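Lipid A deacylase PagL (Pseudomonas aeruginosa, PDB 2ERV) removes the 3-position primary acyl chain from the lipid A part of lipopolysaccharide by ester hydrolysis in the bacterial outer membrane. Local coordinates at residues Ala43-Trp48 and Gly56-Ser61; Ser101-Asp106 and Tyr127-Leu132. All blocks are in the same frame, centred on the assembly; numbering follows the deposited sequence.

Contact 1. Residues Ala43-Trp48 and Gly56-Ser61; sequences AGYTYW and GKHSLS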
loop_
_atom_site.group_PDB
_atom_site.type_symbol
_atom_site.label_atom_id
_atom_site.label_comp_id
_atom_site.label_asym_id
_atom_site.label_seq_id
_atom_site.Cartn_x
_atom_site.Cartn_y
_atom_site.Cartn_z
ATOM N N ALA A 43 -8.093 -0.066 -2.365
ATOM C CA ALA A 43 -8.570 -1.191 -1.532
ATOM C C ALA A 43 -7.561 -2.353 -1.655
ATOM O O ALA A 43 -7.121 -2.686 -2.768
ATOM C CB ALA A 43 -9.958 -1.636 -1.988
ATOM N N GLY A 44 -7.182 -2.945 -0.526
ATOM C CA GLY A 44 -6.113 -3.933 -0.529
ATOM C C GLY A 44 -6.488 -5.154 0.282
ATOM O O GLY A 44 -7.089 -5.051 1.364
ATOM N N TYR A 45 -6.160 -6.324 -0.247
ATOM C CA TYR A 45 -6.296 -7.524 0.549
ATOM C C TYR A 45 -4.861 -8.098 0.669
ATOM O O TYR A 45 -4.243 -8.347 -0.347
ATOM C CB TYR A 45 -7.259 -8.538 -0.118
ATOM C CG TYR A 45 -6.929 -9.891 0.399
ATOM C CD1 TYR A 45 -7.217 -10.235 1.722
ATOM C CD2 TYR A 45 -6.195 -10.794 -0.379
ATOM C CE1 TYR A 45 -6.841 -11.463 2.233
ATOM C CE2 TYR A 45 -5.799 -12.036 0.125
ATOM C CZ TYR A 45 -6.129 -12.360 1.436
ATOM O OH TYR A 45 -5.722 -13.588 1.952
ATOM N N THR A 46 -4.345 -8.308 1.883
ATOM C CA THR A 46 -2.918 -8.685 2.026
ATOM C C THR A 46 -2.850 -9.957 2.797
ATOM O O THR A 46 -3.570 -10.114 3.779
ATOM C CB THR A 46 -2.100 -7.577 2.755
ATOM O OG1 THR A 46 -2.209 -6.332 2.019
ATOM C CG2 THR A 46 -0.595 -7.906 2.789
ATOM N N TYR A 47 -2.006 -10.878 2.339
ATOM C CA TYR A 47 -1.671 -12.037 3.159
ATOM C C TYR A 47 -0.255 -11.836 3.704
ATOM O O TYR A 47 0.642 -11.414 2.972
ATOM C CB TYR A 47 -1.721 -13.340 2.317
ATOM C CG TYR A 47 -1.266 -14.556 3.079
ATOM C CD1 TYR A 47 -2.131 -15.189 3.953
ATOM C CD2 TYR A 47 0.008 -15.074 2.926
ATOM C CE1 TYR A 47 -1.733 -16.295 4.675
ATOM C CE2 TYR A 47 0.412 -16.224 3.670
ATOM C CZ TYR A 47 -0.481 -16.794 4.517
ATOM O OH TYR A 47 -0.162 -17.914 5.249
ATOM N N TRP A 48 -0.083 -12.162 4.980
ATOM C CA TRP A 48 1.157 -11.971 5.706
ATOM C C TRP A 48 1.600 -13.334 6.153
ATOM O O TRP A 48 0.903 -13.927 6.988
ATOM C CB TRP A 48 0.886 -11.163 6.998
ATOM C CG TRP A 48 0.313 -9.746 6.728
ATOM C CD1 TRP A 48 -1.007 -9.428 6.440
ATOM C CD2 TRP A 48 1.041 -8.518 6.628
ATOM N NE1 TRP A 48 -1.136 -8.073 6.205
ATOM C CE2 TRP A 48 0.112 -7.493 6.311
ATOM C CE3 TRP A 48 2.403 -8.161 6.788
ATOM C CZ2 TRP A 48 0.501 -6.146 6.155
ATOM C CZ3 TRP A 48 2.767 -6.853 6.649
ATOM C CH2 TRP A 48 1.837 -5.848 6.326
ATOM N N GLY A 56 -0.125 -17.556 9.435
ATOM C CA GLY A 56 -0.470 -16.605 8.384
ATOM C C GLY A 56 -1.725 -15.829 8.718
ATOM O O GLY A 56 -2.671 -16.388 9.259
ATOM N N LYS A 57 -1.750 -14.550 8.342
ATOM C CA LYS A 57 -2.858 -13.650 8.660
ATOM C C LYS A 57 -3.258 -12.828 7.414
ATOM O O LYS A 57 -2.542 -12.812 6.428
ATOM C CB LYS A 57 -2.475 -12.695 9.792
ATOM C CG LYS A 57 -2.309 -13.350 11.149
ATOM C CD LYS A 57 -3.647 -13.856 11.734
ATOM C CE LYS A 57 -3.477 -14.308 13.193
ATOM N NZ LYS A 57 -2.628 -15.520 13.337
ATOM N N HIS A 58 -4.398 -12.161 7.476
ATOM C CA HIS A 58 -4.916 -11.417 6.313
ATOM C C HIS A 58 -5.298 -10.037 6.804
ATOM O O HIS A 58 -5.691 -9.880 7.960
ATOM C CB HIS A 58 -6.188 -12.101 5.771
ATOM C CG HIS A 58 -6.020 -13.570 5.515
ATOM N ND1 HIS A 58 -5.689 -14.073 4.276
ATOM C CD2 HIS A 58 -6.102 -14.634 6.348
ATOM C CE1 HIS A 58 -5.611 -15.389 4.350
ATOM N NE2 HIS A 58 -5.833 -15.754 5.600
ATOM N N SER A 59 -5.173 -9.043 5.947
ATOM C CA SER A 59 -5.646 -7.711 6.288
ATOM C C SER A 59 -6.466 -7.156 5.123
ATOM O O SER A 59 -6.210 -7.472 3.964
ATOM C CB SER A 59 -4.482 -6.775 6.659
ATOM O OG SER A 59 -3.676 -6.489 5.541
ATOM N N LEU A 60 -7.462 -6.342 5.455
ATOM C CA LEU A 60 -8.249 -5.633 4.454
ATOM C C LEU A 60 -7.983 -4.164 4.768
ATOM O O LEU A 60 -8.090 -3.744 5.910
ATOM C CB LEU A 60 -9.742 -5.908 4.653
ATOM C CG LEU A 60 -10.584 -6.878 3.811
ATOM C CD1 LEU A 60 -9.778 -7.964 3.104
ATOM C CD2 LEU A 60 -11.788 -7.508 4.625
ATOM N N SER A 61 -7.639 -3.394 3.752
ATOM C CA SER A 61 -7.311 -1.990 3.990
ATOM C C SER A 61 -7.923 -1.103 2.916
ATOM O O SER A 61 -8.279 -1.546 1.811
ATOM C CB SER A 61 -5.785 -1.845 4.029
ATOM O OG SER A 61 -5.268 -2.268 2.797
HETATM O O HOH W 1 -4.319 -4.960 3.292
#
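Thr46 and Ser59 form a hydrogen-bonded pair in the middle of an antiparallel hairpin of the PagL barrel, made by strands 35-48 and 57-70. Strand axes 4.7 Å apart, running 163° to one another, leave room for paired backbone bonds at Gly44 with Ser61, Thr46 with Ser59, and Trp48 with Lys57; between them, Tyr45 faces Leu60 and Tyr47 faces His58 as non-hydrogen-bonded pairs. Such pairing satisfies the backbone polar groups inside the apolar membrane.

The two faces differ in character. On the outer one, where a detergent molecule touches Tyr45, an aromatic cluster gathers Tyr45, Tyr47 and His58. Tyr45 and His58 lie side by side, rim to rim with planes only 20° apart; Tyr45 OH and His58 ND1 are modelled 2.4 Å apart, a hydrogen bond whose length is doubtful. Tyr47 brings its edge atom CD1 to His58 CE1, 3.5 Å away, while Leu60 CD1 packs against Tyr45 CD1 at 3.7 Å.

The inward face holds the polar network. One water is gripped by the hydroxyls of Thr46, Ser59 and Ser61, with a weak further bond to Gly44 O; its oxygen is 2.8 Å from Thr46 OG1. With chi1 at 68°, Ser59 tucks OG between its own backbone N and carbonyl carbon, where it can serve both that water and the indole of Trp48. The indole lies close to Tyr127 and Phe88, about 6 Å from the charge-relay Glu140 between nearest side-chain atoms, and Thr46 CG2 covers part of one of its faces. Its NE1 gives a nearly straight bond, 3.1 Å long and lying in the indole plane, to Ser59 OG.

Contact 2. Residues Ser101-Asp106 and Tyr127-Leu132; sequences SLNFED and YSNAGL. With CA (calcium ion), chain C.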
loop_
_atom_site.group_PDB
_atom_site.type_symbol
_atom_site.label_atom_id
_atom_site.label_comp_id
_atom_site.label_asym_id
_atom_site.label_seq_id
_atom_site.Cartn_x
_atom_site.Cartn_y
_atom_site.Cartn_z
ATOM N N SER A 101 -6.574 -5.496 16.129
ATOM C CA SER A 101 -6.927 -5.899 14.770
ATOM C C SER A 101 -7.006 -4.660 13.886
ATOM O O SER A 101 -6.499 -4.657 12.757
ATOM C CB SER A 101 -8.314 -6.582 14.748
ATOM O OG SER A 101 -8.826 -6.548 13.385
ATOM N N LEU A 102 -7.628 -3.599 14.397
ATOM C CA LEU A 102 -7.757 -2.347 13.661
ATOM C C LEU A 102 -6.500 -1.477 13.778
ATOM O O LEU A 102 -5.954 -1.283 14.894
ATOM C CB LEU A 102 -8.951 -1.531 14.146
ATOM C CG LEU A 102 -10.329 -2.183 14.275
ATOM C CD1 LEU A 102 -11.309 -1.099 14.772
ATOM C CD2 LEU A 102 -10.761 -2.731 12.940
ATOM N N ASN A 103 -6.062 -0.942 12.626
ATOM C CA ASN A 103 -4.790 -0.234 12.551
ATOM C C ASN A 103 -4.860 0.812 11.464
ATOM O O ASN A 103 -5.672 0.683 10.539
ATOM C CB ASN A 103 -3.627 -1.205 12.251
ATOM C CG ASN A 103 -3.193 -2.015 13.462
ATOM O OD1 ASN A 103 -2.440 -1.517 14.296
ATOM N ND2 ASN A 103 -3.668 -3.256 13.572
ATOM N N PHE A 104 -3.986 1.822 11.545
ATOM C CA PHE A 104 -3.850 2.786 10.459
ATOM C C PHE A 104 -2.903 2.163 9.433
ATOM O O PHE A 104 -2.150 1.259 9.757
ATOM C CB PHE A 104 -3.253 4.102 10.961
ATOM C CG PHE A 104 -4.086 4.801 12.031
ATOM C CD1 PHE A 104 -5.073 5.710 11.668
ATOM C CD2 PHE A 104 -3.845 4.574 13.380
ATOM C CE1 PHE A 104 -5.848 6.357 12.647
ATOM C CE2 PHE A 104 -4.611 5.239 14.376
ATOM C CZ PHE A 104 -5.623 6.127 13.985
ATOM N N GLU A 105 -2.973 2.644 8.205
ATOM C CA GLU A 105 -2.071 2.244 7.133
ATOM C C GLU A 105 -1.408 3.514 6.657
ATOM O O GLU A 105 -2.122 4.381 6.196
ATOM C CB GLU A 105 -2.875 1.709 5.943
ATOM C CG GLU A 105 -2.019 1.243 4.755
ATOM C CD GLU A 105 -2.863 0.702 3.602
ATOM O OE1 GLU A 105 -3.757 1.456 3.134
ATOM O OE2 GLU A 105 -2.656 -0.495 3.178
ATOM N N ASP A 106 -0.083 3.647 6.796
ATOM C CA ASP A 106 0.680 4.787 6.238
ATOM C C ASP A 106 1.565 4.271 5.131
ATOM O O ASP A 106 2.283 3.282 5.338
ATOM C CB ASP A 106 1.608 5.382 7.308
ATOM C CG ASP A 106 0.851 6.030 8.456
ATOM O OD1 ASP A 106 -0.124 6.783 8.234
ATOM O OD2 ASP A 106 1.107 5.768 9.642
ATOM N N TYR A 127 1.888 -0.300 9.345
ATOM C CA TYR A 127 0.610 -0.421 10.015
ATOM C C TYR A 127 0.842 -0.356 11.520
ATOM O O TYR A 127 1.687 -1.085 12.041
ATOM C CB TYR A 127 -0.023 -1.796 9.700
ATOM C CG TYR A 127 -0.356 -2.016 8.240
ATOM C CD1 TYR A 127 -1.631 -1.711 7.748
ATOM C CD2 TYR A 127 0.599 -2.541 7.360
ATOM C CE1 TYR A 127 -1.953 -1.922 6.390
ATOM C CE2 TYR A 127 0.277 -2.779 6.004
ATOM C CZ TYR A 127 -0.996 -2.454 5.538
ATOM O OH TYR A 127 -1.333 -2.668 4.206
ATOM N N SER A 128 0.120 0.519 12.220
ATOM C CA SER A 128 0.195 0.548 13.706
ATOM C C SER A 128 -1.021 1.292 14.231
ATOM O O SER A 128 -1.793 1.758 13.442
ATOM C CB SER A 128 1.511 1.134 14.231
ATOM O OG SER A 128 1.709 2.450 13.717
ATOM N N ASN A 129 -1.171 1.413 15.552
ATOM C CA ASN A 129 -2.423 1.909 16.125
ATOM C C ASN A 129 -2.261 3.231 16.904
ATOM O O ASN A 129 -3.190 3.680 17.608
ATOM C CB ASN A 129 -3.132 0.785 16.956
ATOM C CG ASN A 129 -2.320 0.339 18.185
ATOM O OD1 ASN A 129 -1.719 1.167 18.906
ATOM N ND2 ASN A 129 -2.300 -0.954 18.436
ATOM N N ALA A 130 -1.112 3.877 16.706
ATOM C CA ALA A 130 -0.770 5.161 17.315
ATOM C C ALA A 130 -0.737 5.116 18.843
ATOM O O ALA A 130 -0.976 6.149 19.502
ATOM C CB ALA A 130 -1.676 6.257 16.825
ATOM N N GLY A 131 -0.418 3.941 19.389
ATOM C CA GLY A 131 -0.249 3.747 20.846
ATOM C C GLY A 131 -1.535 3.437 21.589
ATOM O O GLY A 131 -1.557 3.297 22.842
ATOM N N LEU A 132 -2.602 3.293 20.805
ATOM C CA LEU A 132 -3.955 3.169 21.310
ATOM C C LEU A 132 -4.283 1.768 21.833
ATOM O O LEU A 132 -5.235 1.586 22.584
ATOM C CB LEU A 132 -4.953 3.589 20.220
ATOM C CG LEU A 132 -5.012 5.080 19.884
ATOM C CD1 LEU A 132 -5.999 5.285 18.726
ATOM C CD2 LEU A 132 -5.433 5.913 21.093
HETATM CA CA CA C . 0.922 7.955 10.737
#
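Tyr127 and Glu105 lie side by side where the hairpin of strands 102-114 and 119-128 frays, near the active site of the PagL barrel. Glu105 is extended, with CG anti to the backbone N (chi1 -179°), which lays its chain alongside the tyrosine ring and brings OE2 to the hydroxyl. Ring carbon CE1 of Tyr127 is 3.6 Å from Glu105 CG, and Tyr127 OH makes a weak bond of 2.7 Å to Glu105 OE2, although the proton also has another acceptor within reach. That oxygen is also in a salt bridge with Arg18, which would favour a negative carboxylate.

Next comes Ser128, a charge-relay residue whose OG is hydrogen-bonded to His126 NE2. Its backbone keeps one good tie to the neighbouring strand, from Phe104 N to Ser128 O at 2.9 Å, whereas the return bond from Ser128 N to Phe104 O is weak. The side chains of Ser128 and Phe104 lie on one face, those of Tyr127 and Glu105 on the other. Asp106, two residues along the strand from Phe104, binds a calcium ion through OD2 at 2.5 Å. End to end, the touching parts, Leu102-Glu105 and Tyr127-Ala130, run 109° apart, so the pairing is not that of a regular hairpin.

Asn129, critical for activity, follows; its CB rests 3.6 Å from Asn103 OD1. Both amide nitrogens are held from outside the pair, Asn129 ND2 by Lys133 O and Ser100 OG, Asn103 ND2 by Ser100 O. From Asn129 to Leu132 the backbone makes a type I' turn, with positive phi at Ala130 and Gly131. Ala130 CB touches the ring of Phe104 at CE2, 4.0 Å away, on the surface of the protein. The turn itself is closed by Leu132 N bonding to Asn129 O at 3.3 Å.

Overall arrangement
Contacts 1 and 2 come one after the other along the chain, each within a separate antiparallel hairpin, and both belong to the single curled sheet that forms the barrel. Strand 75-88 lies between the hairpins, yet their centres are only about 14 Å apart, and their side chains meet across the barrel interior. There Trp48 CZ2 packs 3.4 Å from Tyr127 CE2, while Ser61 OG probably hydrogen-bonds to Glu105 OE2 at 3.2 Å. Through these two points inward groups of contact 1 meet Glu105 and Tyr127 of contact 2, close to the active site; the neighbouring Ser128, a charge-relay residue, has its side chain on the other face of the sheet.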